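Local coordinates for extracellular solute-binding protein, family 5 (Chelativorans sp., PDB 6WM6) that binds EDTA and other aminopolycarboxylates in the periplasm, probably handing them to an ABC transporter for uptake, at residues Arg408-Pro413 with Asp455-Tyr460; Leu78-Ser83 with Glu213-Ser218. All coordinates share one frame; numbering follows the deposited sequence.

Interaction 1: residues Arg408-Pro413 with Asp455-Tyr460; sequences RLSFPP and DLHLNY. With SO4 (sulfate ion), chain B.
R408 and D455 are brought together by a bend in the arginine chain at chi3 (-60°) and by the carboxylate carbon of D455 lying anti to its own carbonyl carbon, which swings the acid back toward R408. The grip is side-on: R408 NE meets D455 OD2 at 2.9 Å while R408 NH2 meets D455 OD1 at 3.0 Å. Both oxygens lie in the guanidinium plane, yet the arginine approaches from above the carboxylate, the two planes being 52° apart. D455 OD2 also accepts R408 N at 2.8 Å on its anti lone pair, a second bond that limits rotation of the acid. Outside the pair, R408 NH1 is bonded to G452 O.

From there the strands run parallel, 12° apart. R408 O accepts both D455 N and L456 N, S410 N donates to L456 O, and L458 N donates to S410 O at 2.9 Å. On one face L409 CD1 lies 3.7 Å from L456 CB and also reaches L458, against A422 of helix 416-429. On the other, S410 OG and H457 ND1 are hydrogen-bonded at 2.9 Å, either able to donate, and H457 NE2 accepts N459 ND2, so both ring nitrogens are engaged. L458 O is buried with no hydrogen-bond partner in the model; P412 CD approaches it at 3.1 Å. Farther along, Y460 OH donates to a sulfate O3 at 2.7 Å, an ion probably from the crystallisation liquor. Strand 407-410 sits between 436-439 and 456-462 with a helix packed on one face, as in the alpha/beta lobes of periplasmic binding proteins.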
ATOM      1  N   ARG A 408     -27.044   2.257  -2.943  1.00 20.14           N
ATOM      2  CA  ARG A 408     -26.039   3.220  -3.387  1.00 19.88           C
ATOM      3  C   ARG A 408     -24.693   2.506  -3.405  1.00 19.38           C
ATOM      4  O   ARG A 408     -24.183   2.117  -2.352  1.00 19.47           O
ATOM      5  CB  ARG A 408     -26.005   4.405  -2.431  1.00 21.34           C
ATOM      6  CG  ARG A 408     -27.309   5.207  -2.438  1.00 24.63           C
ATOM      7  CD  ARG A 408     -27.495   5.969  -1.120  1.00 29.16           C
ATOM      8  NE  ARG A 408     -27.544   5.088   0.038  1.00 27.99           N
ATOM      9  CZ  ARG A 408     -27.491   5.502   1.304  1.00 30.14           C
ATOM     10  NH1 ARG A 408     -27.387   6.786   1.571  1.00 30.09           N
ATOM     11  NH2 ARG A 408     -27.543   4.620   2.301  1.00 30.27           N
ATOM     12  N   LEU A 409     -24.140   2.317  -4.607  1.00 19.54           N
ATOM     13  CA  LEU A 409     -22.863   1.639  -4.813  1.00 19.13           C
ATOM     14  C   LEU A 409     -21.879   2.674  -5.321  1.00 20.48           C
ATOM     15  O   LEU A 409     -21.999   3.140  -6.450  1.00 20.06           O
ATOM     16  CB  LEU A 409     -23.042   0.481  -5.786  1.00 22.67           C
ATOM     17  CG  LEU A 409     -21.790  -0.212  -6.331  1.00 28.07           C
ATOM     18  CD1 LEU A 409     -20.757  -0.476  -5.262  1.00 32.28           C
ATOM     19  CD2 LEU A 409     -22.213  -1.510  -7.016  1.00 25.51           C
ATOM     20  N   SER A 410     -20.948   3.074  -4.464  1.00 19.57           N
ATOM     21  CA  SER A 410     -19.975   4.102  -4.795  1.00 19.67           C
ATOM     22  C   SER A 410     -18.588   3.506  -5.021  1.00 19.31           C
ATOM     23  O   SER A 410     -18.259   2.403  -4.559  1.00 19.59           O
ATOM     24  CB  SER A 410     -19.923   5.194  -3.726  1.00 22.29           C
ATOM     25  OG  SER A 410     -19.469   4.693  -2.485  1.00 20.78           O
ATOM     26  N   PHE A 411     -17.769   4.259  -5.752  1.00 19.72           N
ATOM     27  CA  PHE A 411     -16.404   3.843  -6.035  1.00 20.78           C
ATOM     28  C   PHE A 411     -15.616   5.063  -6.486  1.00 23.11           C
ATOM     29  O   PHE A 411     -16.174   5.967  -7.111  1.00 21.95           O
ATOM     30  CB  PHE A 411     -16.370   2.746  -7.107  1.00 21.38           C
ATOM     31  CG  PHE A 411     -17.195   3.035  -8.322  1.00 22.63           C
ATOM     32  CD1 PHE A 411     -18.537   2.692  -8.336  1.00 23.51           C
ATOM     33  CD2 PHE A 411     -16.642   3.633  -9.435  1.00 27.92           C
ATOM     34  CE1 PHE A 411     -19.312   2.942  -9.447  1.00 29.45           C
ATOM     35  CE2 PHE A 411     -17.422   3.894 -10.559  1.00 30.00           C
ATOM     36  CZ  PHE A 411     -18.757   3.538 -10.558  1.00 30.21           C
ATOM     37  N   PRO A 412     -14.327   5.122  -6.172  1.00 22.08           N
ATOM     38  CA  PRO A 412     -13.520   6.291  -6.527  1.00 24.63           C
ATOM     39  C   PRO A 412     -13.213   6.293  -8.012  1.00 26.07           C
ATOM     40  O   PRO A 412     -13.247   5.243  -8.672  1.00 26.02           O
ATOM     41  CB  PRO A 412     -12.247   6.082  -5.692  1.00 25.99           C
ATOM     42  CG  PRO A 412     -12.117   4.592  -5.579  1.00 27.77           C
ATOM     43  CD  PRO A 412     -13.550   4.095  -5.450  1.00 22.32           C
ATOM     44  N   PRO A 413     -12.876   7.444  -8.576  1.00 28.53           N
ATOM     45  CA  PRO A 413     -12.476   7.487  -9.987  1.00 30.62           C
ATOM     46  C   PRO A 413     -11.046   7.002 -10.184  1.00 31.80           C
ATOM     47  O   PRO A 413     -10.267   6.869  -9.240  1.00 30.20           O
ATOM     48  CB  PRO A 413     -12.602   8.972 -10.342  1.00 32.68           C
ATOM     49  CG  PRO A 413     -12.390   9.686  -9.051  1.00 28.99           C
ATOM     50  CD  PRO A 413     -12.920   8.777  -7.953  1.00 28.75           C
ATOM     51  N   ASP A 455     -24.309   2.309   0.599  1.00 17.74           N
ATOM     52  CA  ASP A 455     -24.639   0.948   1.001  1.00 17.65           C
ATOM     53  C   ASP A 455     -23.567  -0.054   0.631  1.00 18.08           C
ATOM     54  O   ASP A 455     -23.280  -0.969   1.418  1.00 17.72           O
ATOM     55  CB  ASP A 455     -25.976   0.553   0.357  1.00 19.02           C
ATOM     56  CG  ASP A 455     -27.088   1.510   0.699  1.00 20.74           C
ATOM     57  OD1 ASP A 455     -27.352   1.694   1.913  1.00 22.08           O
ATOM     58  OD2 ASP A 455     -27.669   2.154  -0.206  1.00 22.47           O
ATOM     59  N   LEU A 456     -22.957   0.118  -0.551  1.00 17.03           N
ATOM     60  CA  LEU A 456     -21.892  -0.737  -1.048  1.00 17.08           C
ATOM     61  C   LEU A 456     -20.800   0.181  -1.577  1.00 17.09           C
ATOM     62  O   LEU A 456     -21.076   1.274  -2.076  1.00 17.40           O
ATOM     63  CB  LEU A 456     -22.399  -1.621  -2.191  1.00 18.05           C
ATOM     64  CG  LEU A 456     -23.598  -2.528  -1.868  1.00 18.02           C
ATOM     65  CD1 LEU A 456     -24.131  -3.159  -3.167  1.00 21.13           C
ATOM     66  CD2 LEU A 456     -23.212  -3.602  -0.895  1.00 19.55           C
ATOM     67  N   HIS A 457     -19.548  -0.247  -1.442  1.00 16.69           N
ATOM     68  CA  HIS A 457     -18.418   0.583  -1.879  1.00 16.55           C
ATOM     69  C   HIS A 457     -17.314  -0.298  -2.449  1.00 15.77           C
ATOM     70  O   HIS A 457     -16.859  -1.224  -1.775  1.00 16.77           O
ATOM     71  CB  HIS A 457     -17.865   1.416  -0.715  1.00 18.22           C
ATOM     72  CG  HIS A 457     -16.750   2.342  -1.083  1.00 17.79           C
ATOM     73  ND1 HIS A 457     -16.957   3.500  -1.785  1.00 19.09           N
ATOM     74  CD2 HIS A 457     -15.414   2.265  -0.865  1.00 17.92           C
ATOM     75  CE1 HIS A 457     -15.799   4.121  -1.960  1.00 18.37           C
ATOM     76  NE2 HIS A 457     -14.848   3.399  -1.400  1.00 18.45           N
ATOM     77  N   LEU A 458     -16.899  -0.019  -3.692  1.00 15.94           N
ATOM     78  CA  LEU A 458     -15.804  -0.727  -4.341  1.00 16.22           C
ATOM     79  C   LEU A 458     -14.552   0.124  -4.273  1.00 16.14           C
ATOM     80  O   LEU A 458     -14.563   1.282  -4.671  1.00 18.59           O
ATOM     81  CB  LEU A 458     -16.133  -0.979  -5.812  1.00 19.94           C
ATOM     82  CG  LEU A 458     -17.138  -2.041  -6.164  1.00 27.48           C
ATOM     83  CD1 LEU A 458     -17.594  -1.866  -7.606  1.00 28.57           C
ATOM     84  CD2 LEU A 458     -16.526  -3.417  -5.985  1.00 28.28           C
ATOM     85  N   ASN A 459     -13.477  -0.456  -3.768  1.00 16.00           N
ATOM     86  CA  ASN A 459     -12.203   0.267  -3.636  1.00 16.42           C
ATOM     87  C   ASN A 459     -11.113  -0.795  -3.483  1.00 16.47           C
ATOM     88  O   ASN A 459     -11.330  -1.974  -3.793  1.00 16.56           O
ATOM     89  CB  ASN A 459     -12.300   1.256  -2.456  1.00 16.62           C
ATOM     90  CG  ASN A 459     -11.434   2.484  -2.613  1.00 18.16           C
ATOM     91  OD1 ASN A 459     -10.303   2.425  -3.101  1.00 19.08           O
ATOM     92  ND2 ASN A 459     -11.961   3.620  -2.166  1.00 18.70           N
ATOM     93  N   TYR A 460      -9.937  -0.377  -3.013  1.00 16.67           N
ATOM     94  CA  TYR A 460      -8.865  -1.322  -2.746  1.00 15.96           C
ATOM     95  C   TYR A 460      -8.219  -1.020  -1.394  1.00 15.39           C
ATOM     96  O   TYR A 460      -8.215   0.130  -0.942  1.00 16.99           O
ATOM     97  CB  TYR A 460      -7.784  -1.343  -3.855  1.00 17.43           C
ATOM     98  CG  TYR A 460      -6.968  -0.065  -3.979  1.00 18.24           C
ATOM     99  CD1 TYR A 460      -5.818   0.149  -3.208  1.00 18.63           C
ATOM    100  CD2 TYR A 460      -7.348   0.941  -4.847  1.00 21.11           C
ATOM    101  CE1 TYR A 460      -5.088   1.324  -3.315  1.00 21.44           C
ATOM    102  CE2 TYR A 460      -6.608   2.117  -4.957  1.00 24.57           C
ATOM    103  CZ  TYR A 460      -5.494   2.288  -4.181  1.00 22.08           C
ATOM    104  OH  TYR A 460      -4.768   3.480  -4.288  1.00 25.07           O
TER
HETATM  105  S   SO4 B 601      -2.086   5.345  -2.304  1.00 32.09           S
HETATM  106  O1  SO4 B 601      -0.626   5.239  -2.250  1.00 41.88           O
HETATM  107  O2  SO4 B 601      -2.457   6.292  -3.342  1.00 49.20           O
HETATM  108  O3  SO4 B 601      -2.671   4.009  -2.606  1.00 27.08           O
HETATM  109  O4  SO4 B 601      -2.573   5.815  -1.012  1.00 60.49           O

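Interaction 2: residues Leu78-Ser83 with Glu213-Ser218; sequences LPIVPS and EVPAWS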
ATOM      1  N   LEU A  78      11.963   8.215  -1.369  1.00 17.22           N
ATOM      2  CA  LEU A  78      12.814   7.039  -1.166  1.00 16.50           C
ATOM      3  C   LEU A  78      14.277   7.278  -1.519  1.00 16.19           C
ATOM      4  O   LEU A  78      15.151   6.735  -0.809  1.00 17.94           O
ATOM      5  CB  LEU A  78      12.255   5.805  -1.893  1.00 17.97           C
ATOM      6  CG  LEU A  78      11.244   4.996  -1.102  1.00 18.99           C
ATOM      7  CD1 LEU A  78      10.537   4.030  -2.043  1.00 18.39           C
ATOM      8  CD2 LEU A  78      11.864   4.254   0.075  1.00 22.70           C
ATOM      9  N   PRO A  79      14.620   8.059  -2.548  1.00 16.19           N
ATOM     10  CA  PRO A  79      16.043   8.291  -2.863  1.00 17.03           C
ATOM     11  C   PRO A  79      16.783   9.149  -1.865  1.00 16.41           C
ATOM     12  O   PRO A  79      18.014   9.197  -1.947  1.00 17.97           O
ATOM     13  CB  PRO A  79      16.000   8.970  -4.237  1.00 18.24           C
ATOM     14  CG  PRO A  79      14.668   8.548  -4.814  1.00 18.00           C
ATOM     15  CD  PRO A  79      13.740   8.539  -3.617  1.00 17.39           C
ATOM     16  N   ILE A  80      16.092   9.826  -0.947  1.00 16.83           N
ATOM     17  CA  ILE A  80      16.741  10.709   0.010  1.00 16.15           C
ATOM     18  C   ILE A  80      16.607  10.250   1.456  1.00 16.99           C
ATOM     19  O   ILE A  80      17.364  10.725   2.320  1.00 18.04           O
ATOM     20  CB  ILE A  80      16.278  12.171  -0.143  1.00 19.73           C
ATOM     21  CG1 ILE A  80      14.942  12.412   0.535  1.00 22.12           C
ATOM     22  CG2 ILE A  80      16.209  12.558  -1.614  1.00 19.70           C
ATOM     23  CD1 ILE A  80      14.538  13.881   0.576  1.00 21.09           C
ATOM     24  N   VAL A  81      15.682   9.364   1.781  1.00 18.22           N
ATOM     25  CA  VAL A  81      15.386   8.987   3.164  1.00 18.97           C
ATOM     26  C   VAL A  81      16.003   7.617   3.434  1.00 19.74           C
ATOM     27  O   VAL A  81      15.720   6.668   2.687  1.00 21.13           O
ATOM     28  CB  VAL A  81      13.869   8.953   3.388  1.00 20.29           C
ATOM     29  CG1 VAL A  81      13.556   8.373   4.768  1.00 24.37           C
ATOM     30  CG2 VAL A  81      13.270  10.324   3.256  1.00 23.40           C
ATOM     31  N   PRO A  82      16.827   7.463   4.469  1.00 16.95           N
ATOM     32  CA  PRO A  82      17.371   6.133   4.779  1.00 18.31           C
ATOM     33  C   PRO A  82      16.368   5.305   5.564  1.00 20.14           C
ATOM     34  O   PRO A  82      15.543   5.835   6.314  1.00 20.07           O
ATOM     35  CB  PRO A  82      18.621   6.445   5.618  1.00 23.43           C
ATOM     36  CG  PRO A  82      18.433   7.813   6.136  1.00 21.65           C
ATOM     37  CD  PRO A  82      17.389   8.519   5.332  1.00 17.82           C
ATOM     38  N   SER A  83      16.441   3.984   5.367  1.00 18.27           N
ATOM     39  CA  SER A  83      15.492   3.028   5.925  1.00 17.29           C
ATOM     40  C   SER A  83      16.260   1.926   6.643  1.00 17.13           C
ATOM     41  O   SER A  83      17.260   1.427   6.128  1.00 17.79           O
ATOM     42  CB  SER A  83      14.636   2.360   4.820  1.00 18.18           C
ATOM     43  OG  SER A  83      13.964   3.334   4.022  1.00 20.85           O
ATOM     44  N   GLU A 213       8.544  21.987   3.710  1.00 22.82           N
ATOM     45  CA  GLU A 213       9.720  22.466   3.006  1.00 23.53           C
ATOM     46  C   GLU A 213      10.243  21.429   2.028  1.00 22.57           C
ATOM     47  O   GLU A 213      10.246  20.233   2.320  1.00 22.76           O
ATOM     48  CB  GLU A 213      10.836  22.820   3.984  1.00 26.34           C
ATOM     49  CG  GLU A 213      10.488  23.908   4.994  1.00 33.47           C
ATOM     50  CD  GLU A 213      10.055  25.201   4.329  1.00 58.21           C
ATOM     51  OE1 GLU A 213       8.980  25.725   4.691  1.00 60.89           O
ATOM     52  OE2 GLU A 213      10.785  25.687   3.437  1.00 59.89           O
ATOM     53  N   VAL A 214      10.692  21.891   0.874  1.00 23.53           N
ATOM     54  CA  VAL A 214      11.423  20.999  -0.040  1.00 23.68           C
ATOM     55  C   VAL A 214      12.703  20.576   0.662  1.00 21.06           C
ATOM     56  O   VAL A 214      13.458  21.445   1.153  1.00 23.55           O
ATOM     57  CB  VAL A 214      11.733  21.728  -1.358  1.00 23.06           C
ATOM     58  CG1 VAL A 214      12.454  20.786  -2.322  1.00 23.94           C
ATOM     59  CG2 VAL A 214      10.448  22.260  -1.996  1.00 25.53           C
ATOM     60  N   PRO A 215      12.997  19.289   0.769  1.00 20.59           N
ATOM     61  CA  PRO A 215      14.151  18.890   1.590  1.00 20.56           C
ATOM     62  C   PRO A 215      15.454  19.277   0.909  1.00 19.77           C
ATOM     63  O   PRO A 215      15.662  18.963  -0.266  1.00 24.11           O
ATOM     64  CB  PRO A 215      13.998  17.368   1.712  1.00 21.62           C
ATOM     65  CG  PRO A 215      13.090  16.978   0.553  1.00 21.74           C
ATOM     66  CD  PRO A 215      12.184  18.138   0.334  1.00 20.80           C
ATOM     67  N   ALA A 216      16.336  19.931   1.666  1.00 20.65           N
ATOM     68  CA  ALA A 216      17.677  20.265   1.207  1.00 23.97           C
ATOM     69  C   ALA A 216      18.697  19.195   1.576  1.00 28.26           C
ATOM     70  O   ALA A 216      19.809  19.195   1.041  1.00 34.74           O
ATOM     71  CB  ALA A 216      18.112  21.611   1.795  1.00 26.19           C
ATOM     72  N   TRP A 217      18.316  18.259   2.429  1.00 19.48           N
ATOM     73  CA  TRP A 217      19.179  17.232   2.991  1.00 18.95           C
ATOM     74  C   TRP A 217      18.902  15.887   2.330  1.00 18.21           C
ATOM     75  O   TRP A 217      17.908  15.691   1.634  1.00 18.56           O
ATOM     76  CB  TRP A 217      18.882  17.128   4.506  1.00 18.91           C
ATOM     77  CG  TRP A 217      17.401  17.016   4.774  1.00 19.41           C
ATOM     78  CD1 TRP A 217      16.556  18.047   5.089  1.00 20.46           C
ATOM     79  CD2 TRP A 217      16.588  15.845   4.688  1.00 19.24           C
ATOM     80  NE1 TRP A 217      15.275  17.582   5.210  1.00 20.61           N
ATOM     81  CE2 TRP A 217      15.258  16.233   4.981  1.00 19.20           C
ATOM     82  CE3 TRP A 217      16.850  14.498   4.423  1.00 18.70           C
ATOM     83  CZ2 TRP A 217      14.198  15.316   4.989  1.00 20.27           C
ATOM     84  CZ3 TRP A 217      15.779  13.587   4.434  1.00 19.80           C
ATOM     85  CH2 TRP A 217      14.484  14.013   4.720  1.00 20.47           C
ATOM     86  N   SER A 218      19.807  14.943   2.582  1.00 18.67           N
ATOM     87  CA  SER A 218      19.607  13.578   2.135  1.00 16.71           C
ATOM     88  C   SER A 218      20.437  12.625   2.972  1.00 17.33           C
ATOM     89  O   SER A 218      21.524  12.971   3.430  1.00 18.12           O
ATOM     90  CB  SER A 218      20.036  13.430   0.666  1.00 18.71           C
ATOM     91  OG  SER A 218      19.976  12.068   0.291  1.00 17.78           O
TER
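I80 points its CD1 at the ring of P215, 3.4 Å from CG, tighter than usual for two carbons. The same methyl lies over one face of the W217 indole, 4.1 Å from CZ3. P215 CB rests on that face too, 3.6 Å above the plane and offset toward the rim, so isoleucine and proline share one side of the tryptophan. V81 comes from a different direction, its CG2 meeting the ring edge at CH2 (4.2 Å). Replacing W217 with an alanine would probably open a gap beside I80 CD1 and P215 and leave V81 CG2 without its aromatic neighbour.

These residues join two loops of a solute-binding protein lobe: one links helix 71-77 to strand 85-87, the other leads from helix 202-212 into strand 222-228, an outermost strand of a four-stranded mixed sheet. S218 OG approaches I80 from another direction, 3.5 Å from I80 CA and 3.7 Å from I80 CB. That hydroxyl is hydrogen-bonded to Y222 O and G220 N, while S218 N is bonded to S124 OG. Further out, I80 pairs through its backbone with G219 and packs on L235 of strand 232-237, P215 leans on W61, and W217 touches P192.

In the fold
The centres of the two contacts are 35 Å apart, on opposite sides of the chain's centre, and their nearest atoms remain about 15 Å from each other. Along the sequence they come in series: interaction 2 closes at S218, well before interaction 1 opens at R408. They share no sheet. Interaction 2 lies beside the mixed sheet formed by strands 49-54, 251-256, 232-237 and 222-228, whereas interaction 1 is built into a separate mixed sheet in which 407-410 lies between 436-439 and 456-462. This separation is consistent with the multi-lobed architecture of family 5 solute-binding proteins, each contact being local to its part of the fold, one joining two loops and the other pairing two strands.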